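Local structure of endonuclease V (3GA2) at residues L221-L224 / E225-V228. The protein probably initiates repair of deaminated bases by nicking double-stranded DNA at the second phosphodiester bond 3' to a deoxyinosine, with magnesium as cofactor. The protein carries 1 engineered substitution. Residues are numbered along the deposited sequence; the frame is centred on the assembly and turned at random.
Sequences LADL and ETHV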
loop_
_atom_site.group_PDB
_atom_site.type_symbol
_atom_site.label_atom_id
_atom_site.label_comp_id
_atom_site.label_asym_id
_atom_site.label_seq_id
_atom_site.Cartn_x
_atom_site.Cartn_y
_atom_site.Cartn_z
ATOM N N LEU A 221 7.083 1.611 10.265
ATOM C CA LEU A 221 8.494 1.923 10.090
ATOM C C LEU A 221 8.745 2.674 8.782
ATOM O O LEU A 221 9.507 3.635 8.749
ATOM C CB LEU A 221 9.341 0.641 10.151
ATOM C CG LEU A 221 9.387 0.042 11.563
ATOM C CD1 LEU A 221 10.202 -1.238 11.589
ATOM C CD2 LEU A 221 9.983 1.076 12.519
ATOM N N ALA A 222 8.093 2.251 7.707
ATOM C CA ALA A 222 8.280 2.919 6.426
ATOM C C ALA A 222 7.797 4.365 6.519
ATOM O O ALA A 222 8.455 5.279 6.030
ATOM C CB ALA A 222 7.520 2.180 5.328
ATOM N N ASP A 223 6.644 4.565 7.146
ATOM C CA ASP A 223 6.075 5.896 7.306
ATOM C C ASP A 223 7.059 6.806 8.048
ATOM O O ASP A 223 7.347 7.913 7.605
ATOM C CB ASP A 223 4.747 5.796 8.064
ATOM C CG ASP A 223 3.996 7.113 8.116
ATOM O OD1 ASP A 223 4.087 7.897 7.149
ATOM O OD2 ASP A 223 3.296 7.353 9.122
ATOM N N LEU A 224 7.579 6.330 9.174
ATOM C CA LEU A 224 8.527 7.108 9.954
ATOM C C LEU A 224 9.798 7.391 9.158
ATOM O O LEU A 224 10.412 8.444 9.312
ATOM C CB LEU A 224 8.893 6.369 11.243
ATOM C CG LEU A 224 7.800 6.185 12.299
ATOM C CD1 LEU A 224 8.305 5.267 13.398
ATOM C CD2 LEU A 224 7.401 7.535 12.877
ATOM N N GLU A 225 10.192 6.453 8.305
ATOM C CA GLU A 225 11.402 6.624 7.511
ATOM C C GLU A 225 11.215 7.666 6.405
ATOM O O GLU A 225 12.112 8.471 6.141
ATOM C CB GLU A 225 11.826 5.283 6.910
ATOM C CG GLU A 225 13.165 5.320 6.208
ATOM C CD GLU A 225 14.335 5.370 7.165
ATOM O OE1 GLU A 225 15.394 5.899 6.768
ATOM O OE2 GLU A 225 14.214 4.870 8.306
ATOM N N THR A 226 10.050 7.654 5.762
ATOM C CA THR A 226 9.757 8.611 4.698
ATOM C C THR A 226 9.715 10.026 5.267
ATOM O O THR A 226 10.095 10.989 4.599
ATOM C CB THR A 226 8.399 8.320 4.028
ATOM O OG1 THR A 226 7.357 8.379 5.009
ATOM C CG2 THR A 226 8.402 6.946 3.384
ATOM N N HIS A 227 9.262 10.152 6.510
ATOM C CA HIS A 227 9.174 11.460 7.149
ATOM C C HIS A 227 10.539 12.014 7.522
ATOM O O HIS A 227 10.803 13.201 7.325
ATOM C CB HIS A 227 8.284 11.379 8.388
ATOM C CG HIS A 227 6.838 11.156 8.070
ATOM N ND1 HIS A 227 5.911 10.796 9.023
ATOM C CD2 HIS A 227 6.160 11.243 6.900
ATOM C CE1 HIS A 227 4.724 10.671 8.456
ATOM N NE2 HIS A 227 4.848 10.936 7.168
ATOM N N VAL A 228 11.405 11.155 8.052
ATOM C CA VAL A 228 12.742 11.579 8.444
ATOM C C VAL A 228 13.577 11.930 7.212
ATOM O O VAL A 228 14.353 12.882 7.239
ATOM C CB VAL A 228 13.462 10.487 9.278
ATOM C CG1 VAL A 228 13.652 9.231 8.457
ATOM C CG2 VAL A 228 14.803 11.010 9.768
#
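Thr226 and His227 both donate to the carbonyl oxygen of Asp223, from the same face of its plane. Thr226 OG1 gives Asp223 O a hydrogen bond of 2.6 Å, and His227 N gives the same oxygen a second, 3.1 Å long. The hydroxyl is placed there by chi1 of 59°, which sets OG1 between the backbone N and carbonyl carbon of Thr226. Regular i to i+4 bonds flank this pair, with Thr226 N 2.9 Å from Ala222 O and Val228 N 3.2 Å from Leu224 O. The imidazole of His227 folds back along the helix, one ring face over Asp223 O, which lies 3.3 Å from His227 CG. Its CE1 lies 3.1 Å from Asp223 OD1, the carboxylate and ring planes turned 69° apart. Asp223 OD2 forms a salt bridge with Lys145, while OD1 lies close to OD1 of Asp46, a predicted magnesium ligand. A second predicted ligand, Asp116, is also near, consistent with Asp223 belonging to the metal site of this RNase H-like fold. Along helix 217-235, Ala222 and Thr226 pack against strands 41-52 and 55-66; Leu221 touches Ile63, and Glu225 OE2 forms a salt bridge with Lys75 on edge strand 72-81.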